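Local coordinates for Ufm1-specific protease (Caenorhabditis elegans, PDB 5EJJ), which hydrolyses the peptide bond at the C-terminal glycine of the ubiquitin-like modifier UFM1, acting as a thiol protease that deconjugates it from target proteins, at residues M157-F162 and E262-R267; Y135-R140 and N269-V274. All coordinates share one frame; numbering follows the deposited sequence.

Both contacts draw on helix 253-280, contact 1 through residues 262-267 and contact 2 through 269-274, about two turns further on. Their centres are 14 Å apart, and they touch each other: Phe264 CE2 of contact 1 lies 4.1 Å from Tyr135 CD1 of contact 2. Along the chain the order is 135-140, 157-162, 262-267 and 269-274, so the two segments of contact 1 both fall between those of contact 2 in sequence. Strand 127-139, next to edge strand 235-247 in a five-stranded mixed sheet, and the loop after helix 144-156 are thereby packed on successive parts of one helix, away from the active site.

Contact 1. Residues M157-F162 and E262-R267; sequences MASFRF and EAFNRR
Phe162 presents its ring edge to one face of Phe264 in a T-shaped stack. The planes stand at 74° with centroids 5.0 Å apart, and the atom that leads is Phe162 CE2, which stands 3.5 Å over the outer part of the Phe264 ring; its nearest carbon there is Phe264 CE1. The Phe264 ring gets to this position because its CG is anti to the backbone N (chi1 173°), which carries it off the helix toward the loop. Ser159 joins from the same segment as Phe162: its CB lies 3.4 Å from Phe264 CD1, while its CA sits over the middle of the Phe162 ring, 3.9 Å from the plane, so the loop folds its own backbone against the ring that it offers to the helix. The loop is the short connection between helix 144-156 and strand 163-166, with a 3-10 turn at 159-161, and here it docks on helix 253-280, whose Phe264 also reaches Val133 and Tyr135 of strand 127-139 and Leu155 of helix 144-156. An alanine at Phe264 is likely to open a gap between loop, helix and strand and leave the edge of Phe162 without the face it meets. Beside the rings, the buried polar pair is Ser159 OG and Asn265 OD1, 2.8 Å apart. Ser159 OG also hydrogen-bonds Ser156 O at the end of helix 144-156.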
ATOM      1  N   MET A 157      -9.878  21.401 -18.680  1.00 44.95           N
ATOM      2  CA  MET A 157     -10.686  22.631 -18.631  1.00 43.57           C
ATOM      3  C   MET A 157     -12.144  22.301 -18.414  1.00 41.24           C
ATOM      4  O   MET A 157     -12.945  23.192 -18.180  1.00 49.60           O
ATOM      5  CB  MET A 157     -10.607  23.434 -19.929  1.00 44.95           C
ATOM      6  CG  MET A 157      -9.307  23.357 -20.693  1.00 53.39           C
ATOM      7  SD  MET A 157      -8.238  24.764 -20.357  1.00 80.69           S
ATOM      8  CE  MET A 157      -7.558  24.294 -18.759  1.00 58.87           C
ATOM      9  N   ALA A 158     -12.487  21.023 -18.516  1.00 36.23           N
ATOM     10  CA  ALA A 158     -13.874  20.583 -18.423  1.00 39.57           C
ATOM     11  C   ALA A 158     -14.226  20.165 -16.995  1.00 42.64           C
ATOM     12  O   ALA A 158     -15.393  20.220 -16.583  1.00 41.92           O
ATOM     13  CB  ALA A 158     -14.125  19.415 -19.396  1.00 34.47           C
ATOM     14  N   SER A 159     -13.198  19.755 -16.251  1.00 41.34           N
ATOM     15  CA  SER A 159     -13.356  19.108 -14.948  1.00 32.49           C
ATOM     16  C   SER A 159     -13.944  20.017 -13.862  1.00 36.25           C
ATOM     17  O   SER A 159     -14.533  19.528 -12.892  1.00 30.15           O
ATOM     18  CB  SER A 159     -12.007  18.554 -14.486  1.00 29.67           C
ATOM     19  OG  SER A 159     -11.029  19.580 -14.377  1.00 31.12           O
ATOM     20  N   PHE A 160     -13.795  21.335 -14.029  1.00 44.31           N
ATOM     21  CA  PHE A 160     -14.351  22.303 -13.069  1.00 41.69           C
ATOM     22  C   PHE A 160     -15.891  22.274 -13.017  1.00 37.61           C
ATOM     23  O   PHE A 160     -16.505  22.952 -12.202  1.00 42.35           O
ATOM     24  CB  PHE A 160     -13.799  23.732 -13.306  1.00 35.12           C
ATOM     25  CG  PHE A 160     -14.507  24.500 -14.393  1.00 49.92           C
ATOM     26  CD1 PHE A 160     -14.143  24.348 -15.726  1.00 50.26           C
ATOM     27  CD2 PHE A 160     -15.533  25.405 -14.085  1.00 63.47           C
ATOM     28  CE1 PHE A 160     -14.801  25.071 -16.744  1.00 52.30           C
ATOM     29  CE2 PHE A 160     -16.198  26.138 -15.096  1.00 60.10           C
ATOM     30  CZ  PHE A 160     -15.830  25.964 -16.427  1.00 58.72           C
ATOM     31  N   ARG A 161     -16.506  21.469 -13.870  1.00 31.81           N
ATOM     32  CA  ARG A 161     -17.949  21.418 -13.945  1.00 33.08           C
ATOM     33  C   ARG A 161     -18.531  20.089 -13.401  1.00 37.33           C
ATOM     34  O   ARG A 161     -19.753  19.897 -13.364  1.00 38.92           O
ATOM     35  CB  ARG A 161     -18.382  21.691 -15.391  1.00 46.97           C
ATOM     36  CG  ARG A 161     -19.879  22.066 -15.606  1.00 74.40           C
ATOM     37  CD  ARG A 161     -20.325  23.424 -14.964  1.00 71.52           C
ATOM     38  NE  ARG A 161     -21.622  23.885 -15.491  1.00 75.80           N
ATOM     39  CZ  ARG A 161     -22.818  23.488 -15.046  1.00 79.09           C
ATOM     40  NH1 ARG A 161     -22.911  22.616 -14.046  1.00 65.18           N
ATOM     41  NH2 ARG A 161     -23.931  23.965 -15.606  1.00 73.97           N
ATOM     42  N   PHE A 162     -17.672  19.171 -12.960  1.00 32.57           N
ATOM     43  CA  PHE A 162     -18.168  17.927 -12.385  1.00 21.53           C
ATOM     44  C   PHE A 162     -18.709  18.163 -10.975  1.00 24.07           C
ATOM     45  O   PHE A 162     -18.343  19.121 -10.298  1.00 24.30           O
ATOM     46  CB  PHE A 162     -17.070  16.887 -12.296  1.00 20.91           C
ATOM     47  CG  PHE A 162     -16.481  16.499 -13.609  1.00 26.91           C
ATOM     48  CD1 PHE A 162     -17.099  16.828 -14.798  1.00 29.85           C
ATOM     49  CD2 PHE A 162     -15.293  15.779 -13.653  1.00 25.82           C
ATOM     50  CE1 PHE A 162     -16.540  16.449 -16.004  1.00 29.38           C
ATOM     51  CE2 PHE A 162     -14.733  15.395 -14.856  1.00 24.45           C
ATOM     52  CZ  PHE A 162     -15.354  15.734 -16.026  1.00 27.63           C
ATOM     53  N   GLU A 262      -8.068  18.712  -9.249  1.00 13.69           N
ATOM     54  CA  GLU A 262      -6.659  18.373  -9.504  1.00 14.27           C
ATOM     55  C   GLU A 262      -6.441  16.862  -9.560  1.00 14.72           C
ATOM     56  O   GLU A 262      -5.649  16.365 -10.374  1.00 12.20           O
ATOM     57  CB  GLU A 262      -5.739  18.960  -8.437  1.00 13.79           C
ATOM     58  CG  GLU A 262      -4.246  18.619  -8.608  1.00 11.90           C
ATOM     59  CD  GLU A 262      -3.581  19.336  -9.785  1.00 19.93           C
ATOM     60  OE1 GLU A 262      -4.149  20.331 -10.309  1.00 25.00           O
ATOM     61  OE2 GLU A 262      -2.479  18.900 -10.197  1.00 22.54           O
ATOM     62  N   ALA A 263      -7.145  16.144  -8.684  1.00 12.68           N
ATOM     63  CA  ALA A 263      -7.053  14.696  -8.620  1.00 10.54           C
ATOM     64  C   ALA A 263      -7.436  14.102  -9.973  1.00 12.55           C
ATOM     65  O   ALA A 263      -6.684  13.299 -10.556  1.00 12.27           O
ATOM     66  CB  ALA A 263      -7.941  14.166  -7.519  1.00  9.63           C
ATOM     67  N   PHE A 264      -8.594  14.527 -10.476  1.00 12.00           N
ATOM     68  CA  PHE A 264      -9.093  14.084 -11.771  1.00 12.53           C
ATOM     69  C   PHE A 264      -8.168  14.456 -12.939  1.00 13.48           C
ATOM     70  O   PHE A 264      -7.979  13.655 -13.865  1.00 12.52           O
ATOM     71  CB  PHE A 264     -10.497  14.637 -12.044  1.00 13.71           C
ATOM     72  CG  PHE A 264     -10.968  14.354 -13.422  1.00 13.70           C
ATOM     73  CD1 PHE A 264     -10.916  15.321 -14.392  1.00 15.29           C
ATOM     74  CD2 PHE A 264     -11.382  13.081 -13.774  1.00 16.86           C
ATOM     75  CE1 PHE A 264     -11.320  15.039 -15.694  1.00 23.15           C
ATOM     76  CE2 PHE A 264     -11.776  12.791 -15.074  1.00 19.70           C
ATOM     77  CZ  PHE A 264     -11.755  13.769 -16.034  1.00 19.52           C
ATOM     78  N   ASN A 265      -7.603  15.663 -12.910  1.00 11.87           N
ATOM     79  CA  ASN A 265      -6.713  16.066 -13.981  1.00 11.44           C
ATOM     80  C   ASN A 265      -5.416  15.255 -14.014  1.00 14.33           C
ATOM     81  O   ASN A 265      -4.908  14.958 -15.090  1.00 16.53           O
ATOM     82  CB  ASN A 265      -6.433  17.566 -13.965  1.00 15.01           C
ATOM     83  CG  ASN A 265      -7.693  18.412 -14.168  1.00 20.74           C
ATOM     84  OD1 ASN A 265      -8.749  17.917 -14.574  1.00 19.13           O
ATOM     85  ND2 ASN A 265      -7.579  19.703 -13.886  1.00 21.76           N
ATOM     86  N   ARG A 266      -4.901  14.858 -12.849  1.00 13.78           N
ATOM     87  CA  ARG A 266      -3.653  14.099 -12.798  1.00 10.34           C
ATOM     88  C   ARG A 266      -3.838  12.699 -13.354  1.00 11.53           C
ATOM     89  O   ARG A 266      -2.975  12.170 -14.049  1.00 11.63           O
ATOM     90  CB  ARG A 266      -3.127  14.029 -11.371  1.00 10.54           C
ATOM     91  CG  ARG A 266      -2.686  15.367 -10.831  1.00 11.32           C
ATOM     92  CD  ARG A 266      -1.902  15.242  -9.579  1.00  8.81           C
ATOM     93  NE  ARG A 266      -1.416  16.536  -9.135  1.00  9.43           N
ATOM     94  CZ  ARG A 266      -0.846  16.753  -7.952  1.00 10.18           C
ATOM     95  NH1 ARG A 266      -0.690  15.769  -7.084  1.00 10.20           N
ATOM     96  NH2 ARG A 266      -0.433  17.956  -7.626  1.00 13.23           N
ATOM     97  N   ARG A 267      -4.969  12.089 -13.041  1.00 11.58           N
ATOM     98  CA  ARG A 267      -5.273  10.782 -13.590  1.00 12.16           C
ATOM     99  C   ARG A 267      -5.384  10.813 -15.109  1.00 12.87           C
ATOM    100  O   ARG A 267      -5.002   9.858 -15.772  1.00 13.08           O
ATOM    101  CB  ARG A 267      -6.585  10.272 -13.013  1.00 14.26           C
ATOM    102  CG  ARG A 267      -6.515   9.793 -11.610  1.00 12.45           C
ATOM    103  CD  ARG A 267      -6.156   8.334 -11.591  1.00 14.56           C
ATOM    104  NE  ARG A 267      -6.064   7.856 -10.219  1.00 14.76           N
ATOM    105  CZ  ARG A 267      -5.650   6.645  -9.872  1.00 13.59           C
ATOM    106  NH1 ARG A 267      -5.274   5.768 -10.800  1.00 12.98           N
ATOM    107  NH2 ARG A 267      -5.602   6.322  -8.585  1.00 13.51           N
TER

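Contact 2. Residues Y135-R140 and N269-V274; sequences YEWSLR and NNTMMV
The Trp137 indole has Tyr135 CE2 on one face, 3.6 Å over the outer part of the ring, and Met272 CB at its edge, near the ring plane. The Tyr135 ring, in turn, meets Thr271 OG1 at its own edge. The two aromatic residues alternate with Glu136 along the strand, which is why both point to the helix. For Tyr135, chi1 is 46°, with CG between the backbone N and the carbonyl carbon, and this turn brings CE2 over the rim of the indole, with the rings inclined rather than flat on each other.

At the indole edge the closest pair is Trp137 CH2 and Met272 CB at 4.0 Å, an apolar contact made by the base of the methionine side chain. Beyond CB the chain bends at chi2 and chi3 and its end leads away. Thr271 adds its methyl group, CG2 lying 4.3 Å from Trp137 CZ3. Tyr135 and Thr271 meet head-on, one from the strand and one from the helix, and their oxygens, Tyr135 OH and Thr271 OG1, are 3.2 Å apart. Thr271 OG1 hydrogen-bonds Arg267 O, one turn earlier in the helix.

Val148, Ala151 and Leu155 of helix 144-156 also touch the buried Trp137, while backbone hydrogen bonds join Tyr135 to Thr239 and Trp137 to Leu237 on the neighbouring strand 235-247. Strand 135-139 and helix 269-274 run at 36° to each other, with axes 12.2 Å apart at closest approach; the aromatic side chains span that separation. This is helix-on-sheet packing of an alpha/beta domain: helices 144-156 and 253-280 lie on the face of the mixed sheet from which Trp137 projects.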
ATOM      1  N   TYR A 135     -14.231   8.614 -19.378  1.00 16.44           N
ATOM      2  CA  TYR A 135     -14.232   9.584 -20.467  1.00 19.72           C
ATOM      3  C   TYR A 135     -13.893   8.923 -21.783  1.00 21.43           C
ATOM      4  O   TYR A 135     -13.459   7.774 -21.816  1.00 23.94           O
ATOM      5  CB  TYR A 135     -13.319  10.782 -20.182  1.00 18.82           C
ATOM      6  CG  TYR A 135     -11.960  10.406 -19.660  1.00 23.66           C
ATOM      7  CD1 TYR A 135     -11.744  10.226 -18.300  1.00 21.56           C
ATOM      8  CD2 TYR A 135     -10.883  10.235 -20.521  1.00 25.43           C
ATOM      9  CE1 TYR A 135     -10.511   9.881 -17.825  1.00 19.65           C
ATOM     10  CE2 TYR A 135      -9.638   9.897 -20.043  1.00 22.52           C
ATOM     11  CZ  TYR A 135      -9.467   9.716 -18.695  1.00 18.87           C
ATOM     12  OH  TYR A 135      -8.236   9.377 -18.205  1.00 23.09           O
ATOM     13  N   GLU A 136     -14.121   9.640 -22.871  1.00 23.40           N
ATOM     14  CA  GLU A 136     -13.876   9.090 -24.188  1.00 26.84           C
ATOM     15  C   GLU A 136     -12.966  10.000 -25.015  1.00 28.01           C
ATOM     16  O   GLU A 136     -13.080  11.224 -24.975  1.00 26.75           O
ATOM     17  CB  GLU A 136     -15.206   8.849 -24.877  1.00 30.74           C
ATOM     18  CG  GLU A 136     -15.113   8.332 -26.284  1.00 45.06           C
ATOM     19  CD  GLU A 136     -16.488   8.174 -26.902  1.00 60.76           C
ATOM     20  OE1 GLU A 136     -17.290   9.143 -26.806  1.00 62.06           O
ATOM     21  OE2 GLU A 136     -16.767   7.082 -27.457  1.00 57.83           O
ATOM     22  N   TRP A 137     -12.042   9.382 -25.743  1.00 33.04           N
ATOM     23  CA  TRP A 137     -10.993  10.097 -26.472  1.00 33.63           C
ATOM     24  C   TRP A 137     -10.907   9.598 -27.886  1.00 40.33           C
ATOM     25  O   TRP A 137     -10.856   8.388 -28.114  1.00 39.54           O
ATOM     26  CB  TRP A 137      -9.638   9.840 -25.836  1.00 36.25           C
ATOM     27  CG  TRP A 137      -9.355  10.719 -24.727  1.00 30.55           C
ATOM     28  CD1 TRP A 137     -10.174  11.676 -24.234  1.00 28.27           C
ATOM     29  CD2 TRP A 137      -8.158  10.752 -23.946  1.00 35.14           C
ATOM     30  NE1 TRP A 137      -9.568  12.319 -23.184  1.00 41.84           N
ATOM     31  CE2 TRP A 137      -8.323  11.778 -22.981  1.00 40.71           C
ATOM     32  CE3 TRP A 137      -6.966  10.024 -23.966  1.00 33.00           C
ATOM     33  CZ2 TRP A 137      -7.331  12.111 -22.036  1.00 29.01           C
ATOM     34  CZ3 TRP A 137      -5.972  10.359 -23.026  1.00 43.57           C
ATOM     35  CH2 TRP A 137      -6.167  11.399 -22.074  1.00 30.74           C
ATOM     36  N   SER A 138     -10.865  10.529 -28.834  1.00 46.91           N
ATOM     37  CA  SER A 138     -10.759  10.165 -30.236  1.00 41.69           C
ATOM     38  C   SER A 138      -9.393  10.512 -30.807  1.00 48.16           C
ATOM     39  O   SER A 138      -8.940  11.657 -30.715  1.00 47.78           O
ATOM     40  CB  SER A 138     -11.868  10.825 -31.034  1.00 42.58           C
ATOM     41  OG  SER A 138     -12.996   9.973 -31.074  1.00 50.41           O
ATOM     42  N   LEU A 139      -8.741   9.505 -31.388  1.00 49.38           N
ATOM     43  CA  LEU A 139      -7.417   9.669 -31.985  1.00 50.72           C
ATOM     44  C   LEU A 139      -7.392   9.450 -33.513  1.00 53.77           C
ATOM     45  O   LEU A 139      -7.519   8.319 -33.996  1.00 49.74           O
ATOM     46  CB  LEU A 139      -6.426   8.733 -31.300  1.00 51.31           C
ATOM     47  CG  LEU A 139      -6.380   8.844 -29.772  1.00 47.56           C
ATOM     48  CD1 LEU A 139      -5.138   8.146 -29.237  1.00 46.03           C
ATOM     49  CD2 LEU A 139      -6.405  10.295 -29.324  1.00 45.71           C
ATOM     50  N   ARG A 140      -7.232  10.551 -34.253  1.00 60.72           N
ATOM     51  CA  ARG A 140      -7.084  10.543 -35.716  1.00 53.67           C
ATOM     52  C   ARG A 140      -5.977   9.605 -36.169  1.00 57.91           C
ATOM     53  O   ARG A 140      -4.871   9.652 -35.622  1.00 58.50           O
ATOM     54  CB  ARG A 140      -6.724  11.944 -36.217  1.00 43.72           C
ATOM     55  CG  ARG A 140      -7.875  12.883 -36.332  1.00 37.74           C
ATOM     56  CD  ARG A 140      -7.529  14.158 -35.654  1.00 41.75           C
ATOM     57  NE  ARG A 140      -7.012  15.155 -36.568  1.00 41.48           N
ATOM     58  CZ  ARG A 140      -6.161  16.109 -36.207  1.00 47.47           C
ATOM     59  NH1 ARG A 140      -5.717  16.154 -34.957  1.00 46.91           N
ATOM     60  NH2 ARG A 140      -5.742  17.011 -37.092  1.00 48.02           N
ATOM     61  N   ASN A 269      -3.865  13.081 -17.194  1.00 11.66           N
ATOM     62  CA  ASN A 269      -2.495  13.242 -17.636  1.00 11.66           C
ATOM     63  C   ASN A 269      -1.690  11.949 -17.534  1.00 14.70           C
ATOM     64  O   ASN A 269      -0.872  11.648 -18.393  1.00 18.02           O
ATOM     65  CB  ASN A 269      -1.814  14.339 -16.828  1.00 14.49           C
ATOM     66  CG  ASN A 269      -2.485  15.701 -17.001  1.00 21.18           C
ATOM     67  OD1 ASN A 269      -3.147  15.967 -18.014  1.00 24.34           O
ATOM     68  ND2 ASN A 269      -2.313  16.576 -16.007  1.00 22.44           N
ATOM     69  N   ASN A 270      -1.928  11.182 -16.479  1.00 14.81           N
ATOM     70  CA  ASN A 270      -1.255   9.913 -16.296  1.00 11.34           C
ATOM     71  C   ASN A 270      -1.632   8.925 -17.377  1.00 13.99           C
ATOM     72  O   ASN A 270      -0.773   8.218 -17.875  1.00 15.06           O
ATOM     73  CB  ASN A 270      -1.581   9.318 -14.931  1.00 12.47           C
ATOM     74  CG  ASN A 270      -0.476   8.398 -14.416  1.00 13.66           C
ATOM     75  OD1 ASN A 270      -0.498   7.179 -14.632  1.00 14.65           O
ATOM     76  ND2 ASN A 270       0.513   8.987 -13.743  1.00 12.79           N
ATOM     77  N   THR A 271      -2.919   8.876 -17.730  1.00 16.18           N
ATOM     78  CA  THR A 271      -3.431   7.996 -18.793  1.00 15.50           C
ATOM     79  C   THR A 271      -2.842   8.409 -20.125  1.00 18.07           C
ATOM     80  O   THR A 271      -2.446   7.578 -20.941  1.00 18.17           O
ATOM     81  CB  THR A 271      -4.953   8.120 -18.930  1.00 16.20           C
ATOM     82  OG1 THR A 271      -5.584   7.688 -17.716  1.00 15.85           O
ATOM     83  CG2 THR A 271      -5.464   7.287 -20.109  1.00 19.28           C
ATOM     84  N   MET A 272      -2.801   9.721 -20.323  1.00 19.43           N
ATOM     85  CA  MET A 272      -2.231  10.329 -21.504  1.00 20.19           C
ATOM     86  C   MET A 272      -0.791   9.868 -21.655  1.00 20.23           C
ATOM     87  O   MET A 272      -0.401   9.334 -22.694  1.00 22.37           O
ATOM     88  CB  MET A 272      -2.300  11.847 -21.359  1.00 22.77           C
ATOM     89  CG  MET A 272      -1.684  12.641 -22.511  1.00 36.59           C
ATOM     90  SD  MET A 272      -0.158  13.556 -22.137  1.00 43.80           S
ATOM     91  CE  MET A 272       1.032  12.482 -22.930  1.00 27.31           C
ATOM     92  N   MET A 273      -0.008  10.048 -20.603  1.00 17.07           N
ATOM     93  CA  MET A 273       1.400   9.705 -20.656  1.00 16.87           C
ATOM     94  C   MET A 273       1.683   8.207 -20.882  1.00 19.53           C
ATOM     95  O   MET A 273       2.609   7.859 -21.610  1.00 22.09           O
ATOM     96  CB  MET A 273       2.132  10.228 -19.425  1.00 14.86           C
ATOM     97  CG  MET A 273       2.403  11.719 -19.453  1.00 18.36           C
ATOM     98  SD  MET A 273       3.179  12.355 -17.935  1.00 21.46           S
ATOM     99  CE  MET A 273       1.940  13.536 -17.413  1.00 19.91           C
ATOM    100  N   VAL A 274       0.906   7.319 -20.275  1.00 17.93           N
ATOM    101  CA  VAL A 274       1.181   5.897 -20.431  1.00 20.23           C
ATOM    102  C   VAL A 274       0.823   5.497 -21.843  1.00 22.62           C
ATOM    103  O   VAL A 274       1.528   4.729 -22.487  1.00 25.46           O
ATOM    104  CB  VAL A 274       0.357   5.031 -19.461  1.00 21.00           C
ATOM    105  CG1 VAL A 274       0.776   3.596 -19.566  1.00 20.72           C
ATOM    106  CG2 VAL A 274       0.580   5.476 -18.048  1.00 29.08           C
TER